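Phosphonate monoester hydrolase (Ruegeria pomeroyi, PDB 4UPK) is an enzyme of the sulfatase family, which belongs to the alkaline phosphatase clan. Local coordinates at residues A[100-103]-A[104-107]; A[111-114]-A[115-118]; A[255-258]-A[259-262]; A[330-334]-A[335-339]. All blocks are in the same frame, centred on the assembly; numbering follows the deposited sequence.

Interaction 1 (A[100-103]-A[104-107])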
# COMPACT_ATOMS: atom_id res chain seq x y z
N SER A 100 -5.57 12.82 16.06
CA SER A 100 -6.21 13.90 15.31
C SER A 100 -6.66 14.80 16.49
O SER A 100 -7.80 14.73 16.94
CB SER A 100 -7.40 13.37 14.52
OG SER A 100 -7.84 14.28 13.53
N VAL A 101 -5.70 15.56 17.05
CA VAL A 101 -5.85 16.33 18.30
C VAL A 101 -6.46 17.72 18.23
O VAL A 101 -6.84 18.27 19.27
CB VAL A 101 -4.58 16.25 19.20
CG1 VAL A 101 -4.32 14.81 19.61
CG2 VAL A 101 -3.35 16.86 18.51
N ARG A 102 -6.58 18.27 17.01
CA ARG A 102 -7.17 19.58 16.68
C ARG A 102 -7.87 19.47 15.33
O ARG A 102 -7.57 18.55 14.56
CB ARG A 102 -6.08 20.66 16.51
CG ARG A 102 -4.88 20.54 17.41
CD ARG A 102 -3.81 21.45 16.92
NE ARG A 102 -2.56 21.23 17.64
CZ ARG A 102 -1.62 20.36 17.30
NH1 ARG A 102 -1.79 19.58 16.24
NH2 ARG A 102 -0.52 20.25 18.01
N ASN A 103 -8.76 20.43 15.01
CA ASN A 103 -9.39 20.53 13.70
C ASN A 103 -8.25 20.71 12.69
O ASN A 103 -7.33 21.50 12.93
CB ASN A 103 -10.34 21.74 13.64
CG ASN A 103 -11.66 21.52 14.32
OD1 ASN A 103 -11.94 20.44 14.84
ND2 ASN A 103 -12.51 22.55 14.35
N GLY A 104 -8.27 19.90 11.64
CA GLY A 104 -7.22 19.94 10.61
C GLY A 104 -6.05 19.00 10.86
O GLY A 104 -5.20 18.86 9.98
N THR A 105 -5.97 18.35 12.06
CA THR A 105 -4.87 17.42 12.35
C THR A 105 -5.20 16.09 11.70
O THR A 105 -6.23 15.49 12.05
CB THR A 105 -4.62 17.23 13.83
OG1 THR A 105 -4.63 18.49 14.48
CG2 THR A 105 -3.29 16.51 14.08
N PRO A 106 -4.33 15.61 10.75
CA PRO A 106 -4.65 14.37 10.03
C PRO A 106 -4.78 13.13 10.90
O PRO A 106 -4.15 13.01 11.94
CB PRO A 106 -3.50 14.24 9.02
CG PRO A 106 -2.99 15.61 8.85
CD PRO A 106 -3.10 16.23 10.21
N LEU A 107 -5.66 12.24 10.47
CA LEU A 107 -5.87 10.95 11.11
C LEU A 107 -5.20 9.93 10.19
O LEU A 107 -5.36 10.04 8.97
CB LEU A 107 -7.39 10.67 11.22
CG LEU A 107 -7.83 9.36 11.89
CD1 LEU A 107 -7.62 9.41 13.40
CD2 LEU A 107 -9.29 9.08 11.59
O HOH W 1 -2.87 20.36 13.31
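Arg-102 and Thr-105 are the ends of a type II beta turn, closed by the bond from Thr-105 N to Arg-102 O (3.0 Å, N-H...O angle 159°), with Asn-103 and Gly-104 at its corners. Gly-104 takes the positive phi (92°) usual for the third position of a type II turn. The hydroxyl of Thr-105 adds a second bond to the same acceptor, OG1 to Arg-102 O at 2.9 Å, and both donors come from one face of the carbonyl plane, well above it. Thr-105 can do this because its OG1 lies beside its own backbone N (chi1 -45°). The Arg-102 chain runs extended past this hydroxyl, CB 3.3 Å from Thr-105 OG1, and the hydroxyl sits at the edge of the guanidinium, near its plane. Water 1 joins the two groups: it donates to Thr-105 OG1 (2.8 Å) and accepts a weak bond from Arg-102 NH1. Farther round the loop, Ser-100 OG points at Thr-105 O, although the modelled 2.5 Å is too short for the length to be trusted, while Ser-100 CB touches Leu-107 CD1 at 4.1 Å. Outside partners fix the polar ends: Arg-102 NE forms a salt bridge with Asp-436, NH2 bonds Ser-438, and NH1 bonds the carbonyl oxygen of Ser-522 of the second subunit, whereas Asn-103 OD1 accepts from Gly-83 N at the start of helix 82-91. Two donors of Thr-105 thus satisfy the Arg-102 carbonyl inside the turn, while the arginine's charge is probably balanced by Asp-436.

Interaction 2 (A[111-114]-A[115-118])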
# COMPACT_ATOMS: atom_id res chain seq x y z
N THR A 111 -6.19 3.71 10.24
CA THR A 111 -6.90 3.70 11.52
C THR A 111 -8.26 3.01 11.36
O THR A 111 -9.09 3.50 10.60
CB THR A 111 -7.04 5.12 12.13
OG1 THR A 111 -5.75 5.70 12.25
CG2 THR A 111 -7.69 5.11 13.50
N PRO A 112 -8.51 1.89 12.06
CA PRO A 112 -9.82 1.24 11.95
C PRO A 112 -10.93 2.16 12.47
O PRO A 112 -10.76 2.86 13.45
CB PRO A 112 -9.67 -0.02 12.81
CG PRO A 112 -8.21 -0.22 12.96
CD PRO A 112 -7.65 1.16 13.00
N ASN A 113 -12.05 2.22 11.74
CA ASN A 113 -13.17 3.06 12.14
C ASN A 113 -14.47 2.28 12.02
O ASN A 113 -14.44 1.14 11.54
CB ASN A 113 -13.19 4.39 11.36
CG ASN A 113 -13.34 4.28 9.85
OD1 ASN A 113 -14.33 3.77 9.32
ND2 ASN A 113 -12.41 4.86 9.12
N ILE A 114 -15.60 2.86 12.48
CA ILE A 114 -16.91 2.21 12.43
C ILE A 114 -17.31 1.80 10.99
O ILE A 114 -17.84 0.71 10.83
CB ILE A 114 -18.02 3.01 13.20
CG1 ILE A 114 -19.33 2.19 13.42
CG2 ILE A 114 -18.32 4.38 12.58
CD1 ILE A 114 -19.21 1.01 14.40
N ALA A 115 -17.01 2.62 9.98
CA ALA A 115 -17.36 2.35 8.58
C ALA A 115 -16.54 1.19 7.98
O ALA A 115 -17.12 0.27 7.40
CB ALA A 115 -17.23 3.60 7.73
N THR A 116 -15.21 1.20 8.17
CA THR A 116 -14.31 0.14 7.68
C THR A 116 -14.66 -1.21 8.30
O THR A 116 -14.68 -2.22 7.61
CB THR A 116 -12.84 0.50 7.91
OG1 THR A 116 -12.61 0.74 9.30
CG2 THR A 116 -12.38 1.69 7.07
N GLU A 117 -14.98 -1.21 9.61
CA GLU A 117 -15.34 -2.41 10.35
C GLU A 117 -16.73 -2.92 9.99
O GLU A 117 -16.90 -4.13 9.87
CB GLU A 117 -15.11 -2.25 11.86
CG GLU A 117 -13.67 -1.98 12.26
CD GLU A 117 -12.57 -2.69 11.50
OE1 GLU A 117 -12.35 -3.90 11.75
OE2 GLU A 117 -11.92 -2.03 10.66
N MET A 118 -17.71 -2.00 9.76
CA MET A 118 -19.06 -2.34 9.31
C MET A 118 -19.05 -2.88 7.88
O MET A 118 -19.89 -3.72 7.57
CB MET A 118 -20.04 -1.16 9.44
CG MET A 118 -20.48 -0.87 10.89
SD MET A 118 -21.53 -2.15 11.63
CE MET A 118 -23.12 -1.68 10.99
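Asn-113 and Thr-116 form a capping box at the start of helix 114-120, each side chain accepting from the other's backbone N-H. Thr-116 N donates to Asn-113 OD1 (2.9 Å, N-H...O angle 165°), arriving from above the plane of the side-chain amide. In return Asn-113 N donates almost straight to Thr-116 OG1, 2.9 Å away at 169°. The two side chains cross at about a right angle, the methyl CG2 of Thr-116 lying 3.6 Å from Asn-113 OD1. Both first torsions are near +60°, which puts Asn-113 CG and Thr-116 OG1 between backbone N and carbonyl carbon, folded back over their own main chain and toward each other. The far end of the amide is held too, Asn-113 ND2 donating to the carbonyl oxygen of Arg-155, which fixes the rotation of the group. The tightly packed part is the inner side of the helix: Ile-114 and Met-118 lie side by side and point the same way, Ile-114 CG1 being 4.1 Å from Met-118 CG. Ile-114 touches Ile-398 and Met-118 touches Val-402, both of helix 394-402, and both side chains meet Phe-234 of strand 234-239. Glu-117 is buried against the same helix, on Met-395 and Leu-399, and is paired through OE1 with Lys-120 in a salt bridge. The looser side is that of Pro-112 and Thr-116, both partly exposed. Between the buried and the looser side, Glu-117 OE2 stands 3.7 Å from Pro-112 CB.

Interaction 3 (A[255-258]-A[259-262]); sequences MYDP and AKLP
Asp-257 OD2 is gripped by water 2, which donates to it at 2.7 Å, and by the ammonium of Lys-260, whose NZ lies 3.7 Å away in a long salt bridge. The same water accepts from Lys-260 NZ, also at 2.7 Å, so the pair is joined both directly and through a solvent bridge. The lysine, extended beyond CG, crosses the aspartate obliquely, its CD and CE passing close to OD2; CE is 3.3 Å from Asp-257 OD2. The other oxygen looks to the main chain. Ala-259 N donates to Asp-257 OD1 (3.1 Å, N-H...O angle 153°), meeting it from well above the carboxylate plane. With CG anti to the backbone N (chi1 -176°), the aspartate turns its carboxylate forward over the following residues, an Asx turn in which the side chain of Asp-257 accepts from the residue two places on. Its carbonyl is used as well: Lys-260 N donates to Asp-257 O, closing a beta turn through Pro-258 and Ala-259. Leu-261 CG lies 3.6 Å from Asp-257 O, and water 3 donates to Pro-258 O. Behind this surface turn, Pro-258 rests on Thr-308 and Leu-261 on Gln-307, both of helix 303-333, while Tyr-256 OH is hydrogen-bonded to Thr-318 OG1 and the backbone N of Glu-58. Asp-257 thus serves the turn twice over, by backbone and by side chain; the lysine, exposed and touching a crystal neighbour, should offset its charge only modestly.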
# COMPACT_ATOMS: atom_id res chain seq x y z
N MET A 255 -39.81 31.39 19.68
CA MET A 255 -40.66 30.45 20.44
C MET A 255 -40.42 30.48 21.95
O MET A 255 -41.36 30.35 22.71
CB MET A 255 -40.66 29.05 19.82
CG MET A 255 -39.64 28.08 20.39
SD MET A 255 -39.74 26.42 19.70
CE MET A 255 -41.40 26.05 19.95
N TYR A 256 -39.16 30.72 22.36
CA TYR A 256 -38.75 30.85 23.76
C TYR A 256 -38.40 32.31 24.05
O TYR A 256 -37.66 32.95 23.31
CB TYR A 256 -37.58 29.89 24.12
CG TYR A 256 -37.88 28.43 23.81
CD1 TYR A 256 -39.02 27.81 24.33
CD2 TYR A 256 -37.07 27.69 22.96
CE1 TYR A 256 -39.31 26.48 24.04
CE2 TYR A 256 -37.35 26.37 22.67
CZ TYR A 256 -38.48 25.76 23.20
OH TYR A 256 -38.76 24.45 22.89
N ASP A 257 -39.00 32.85 25.11
CA ASP A 257 -38.79 34.22 25.54
C ASP A 257 -37.46 34.30 26.30
O ASP A 257 -37.34 33.63 27.32
CB ASP A 257 -39.97 34.68 26.42
CG ASP A 257 -39.97 36.13 26.88
OD1 ASP A 257 -39.00 36.86 26.59
OD2 ASP A 257 -40.94 36.53 27.54
N PRO A 258 -36.47 35.12 25.83
CA PRO A 258 -35.18 35.24 26.55
C PRO A 258 -35.32 35.78 27.98
O PRO A 258 -34.48 35.46 28.83
CB PRO A 258 -34.40 36.21 25.68
CG PRO A 258 -35.02 36.11 24.31
CD PRO A 258 -36.47 35.96 24.61
N ALA A 259 -36.39 36.55 28.25
CA ALA A 259 -36.70 37.14 29.55
C ALA A 259 -37.21 36.12 30.58
O ALA A 259 -37.21 36.43 31.77
CB ALA A 259 -37.71 38.26 29.38
N LYS A 260 -37.62 34.91 30.12
CA LYS A 260 -38.16 33.87 31.01
C LYS A 260 -37.22 32.68 31.17
O LYS A 260 -37.52 31.71 31.88
CB LYS A 260 -39.57 33.46 30.57
CG LYS A 260 -40.62 34.56 30.76
CD LYS A 260 -41.87 34.32 29.94
CE LYS A 260 -42.86 35.47 30.06
NZ LYS A 260 -44.02 35.29 29.17
N LEU A 261 -36.05 32.77 30.55
CA LEU A 261 -35.06 31.72 30.64
C LEU A 261 -34.15 31.93 31.85
O LEU A 261 -33.93 33.09 32.26
CB LEU A 261 -34.20 31.73 29.36
CG LEU A 261 -34.84 31.21 28.06
CD1 LEU A 261 -33.82 31.22 26.98
CD2 LEU A 261 -35.37 29.79 28.21
N PRO A 262 -33.59 30.86 32.45
CA PRO A 262 -32.64 31.09 33.55
C PRO A 262 -31.34 31.70 32.98
O PRO A 262 -31.02 31.46 31.81
CB PRO A 262 -32.39 29.69 34.13
CG PRO A 262 -32.71 28.75 33.03
CD PRO A 262 -33.70 29.42 32.12
O HOH W 2 -43.23 35.44 26.64
O HOH W 3 -33.62 36.25 31.19

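Interaction 4 (A[330-334]-A[335-339])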
# COMPACT_ATOMS: atom_id res chain seq x y z
N HIS A 330 -40.92 7.06 10.17
CA HIS A 330 -40.55 6.28 8.99
C HIS A 330 -40.23 4.83 9.36
O HIS A 330 -40.63 3.92 8.63
CB HIS A 330 -39.32 6.91 8.29
CG HIS A 330 -38.78 6.07 7.16
ND1 HIS A 330 -39.47 5.94 5.96
CD2 HIS A 330 -37.67 5.30 7.12
CE1 HIS A 330 -38.74 5.11 5.22
NE2 HIS A 330 -37.65 4.70 5.88
N LEU A 331 -39.47 4.61 10.45
CA LEU A 331 -39.08 3.27 10.91
C LEU A 331 -40.30 2.46 11.36
O LEU A 331 -40.40 1.29 11.02
CB LEU A 331 -38.05 3.34 12.05
CG LEU A 331 -36.66 3.91 11.76
CD1 LEU A 331 -35.84 3.89 12.99
CD2 LEU A 331 -35.94 3.16 10.65
N LYS A 332 -41.23 3.11 12.09
CA LYS A 332 -42.47 2.51 12.57
C LYS A 332 -43.38 2.14 11.40
O LYS A 332 -43.90 1.02 11.36
CB LYS A 332 -43.21 3.45 13.54
CG LYS A 332 -42.36 3.83 14.77
CD LYS A 332 -43.13 3.71 16.05
CE LYS A 332 -42.28 4.04 17.24
NZ LYS A 332 -43.00 3.78 18.51
N GLU A 333 -43.55 3.06 10.43
CA GLU A 333 -44.37 2.91 9.24
C GLU A 333 -43.91 1.76 8.36
O GLU A 333 -44.75 1.12 7.75
CB GLU A 333 -44.36 4.22 8.42
CG GLU A 333 -45.39 5.24 8.88
CD GLU A 333 -45.01 6.70 8.72
OE1 GLU A 333 -44.16 7.02 7.85
OE2 GLU A 333 -45.58 7.53 9.46
N THR A 334 -42.58 1.54 8.27
CA THR A 334 -41.96 0.49 7.45
C THR A 334 -41.78 -0.82 8.23
O THR A 334 -41.34 -1.83 7.66
CB THR A 334 -40.63 0.99 6.84
OG1 THR A 334 -39.75 1.45 7.88
CG2 THR A 334 -40.83 2.10 5.81
N GLY A 335 -42.13 -0.81 9.52
CA GLY A 335 -41.99 -1.94 10.43
C GLY A 335 -40.54 -2.29 10.68
O GLY A 335 -40.19 -3.46 10.87
N GLN A 336 -39.67 -1.26 10.68
CA GLN A 336 -38.22 -1.41 10.87
C GLN A 336 -37.73 -0.90 12.23
O GLN A 336 -36.57 -1.09 12.54
CB GLN A 336 -37.46 -0.69 9.74
CG GLN A 336 -37.58 -1.35 8.36
CD GLN A 336 -36.75 -0.57 7.36
OE1 GLN A 336 -35.67 -1.00 6.96
NE2 GLN A 336 -37.18 0.65 7.02
N TYR A 337 -38.61 -0.29 13.04
CA TYR A 337 -38.28 0.26 14.35
C TYR A 337 -37.79 -0.78 15.37
O TYR A 337 -36.77 -0.55 16.02
CB TYR A 337 -39.48 1.05 14.89
CG TYR A 337 -39.28 1.69 16.25
CD1 TYR A 337 -38.61 2.90 16.37
CD2 TYR A 337 -39.85 1.14 17.40
CE1 TYR A 337 -38.46 3.53 17.61
CE2 TYR A 337 -39.71 1.75 18.64
CZ TYR A 337 -39.02 2.95 18.74
OH TYR A 337 -38.90 3.56 19.97
N ASP A 338 -38.53 -1.89 15.55
CA ASP A 338 -38.17 -2.93 16.52
C ASP A 338 -36.91 -3.72 16.16
O ASP A 338 -36.23 -4.15 17.07
CB ASP A 338 -39.35 -3.88 16.81
CG ASP A 338 -40.66 -3.22 17.23
OD1 ASP A 338 -40.61 -2.19 17.95
OD2 ASP A 338 -41.73 -3.78 16.92
N ASP A 339 -36.58 -3.84 14.85
CA ASP A 339 -35.40 -4.55 14.31
C ASP A 339 -34.16 -3.64 14.05
O ASP A 339 -33.26 -4.04 13.29
CB ASP A 339 -35.79 -5.27 12.99
CG ASP A 339 -36.71 -6.48 13.11
OD1 ASP A 339 -36.95 -6.95 14.25
OD2 ASP A 339 -37.16 -6.98 12.06
O HOH W 4 -36.28 2.54 5.13
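Lys-332 lays its side chain over one face of the Tyr-337 ring, with CE 3.6 Å from the ring centroid and only 5° off its normal, a CH-pi contact. NZ lies farther along the same face, 4.2 Å from the centroid, in cation-pi geometry. The two side chains run side by side and point the same way, a bend at chi2 (-133°) bringing the lysine down onto the ring. Leu-331 CB meets the tyrosine at the ring's edge. On the other flank Gln-336 NE2 donates to Thr-334 OG1, nearly straight and in the amide plane (2.8 Å, 174°), and that hydroxyl, Thr-334 OG1, in turn donates to His-330 O at 2.7 Å. Water 4 links Gln-336 NE2 to the edge of the His-330 ring. What brings these groups together is a Schellman motif ending helix 303-333: Gly-335, with positive phi, takes the chain out of the helix, Gln-336 N donates to Leu-331 O (2.7 Å) and Gly-335 N to Lys-332 O (3.1 Å). A weak bond from Tyr-337 N also reaches Leu-331 O. Farther out, Tyr-337 OH is hydrogen-bonded to Asp-68 and Gln-336 OE1 accepts from Trp-233 NE1, which fixes the rotation of the amide. Leu-331 packs against Leu-37 of strand 35-41, and with Tyr-337 it touches Ile-342 of strand 340-346, the strand into which the loop leads.

Overall arrangement
All four contacts belong to the sulfatase-family part of the chain, and each is a local turn or helix end. Interactions 1 and 2 adjoin in sequence, with centres 18 Å apart: the loop after helix 95-98 passes through the first and starts helix 114-120 in the second. Helix 303-333 packs its first half against interaction 3 and ends in interaction 4; the centres of the two contacts are 36 Å apart. Interactions 2 and 4 approach to about 11 Å between nearest atoms, whereas interactions 2 and 3 lie on opposite sides of the chain's centre, 43 Å apart between centres. Of the four, interaction 1 alone meets another subunit.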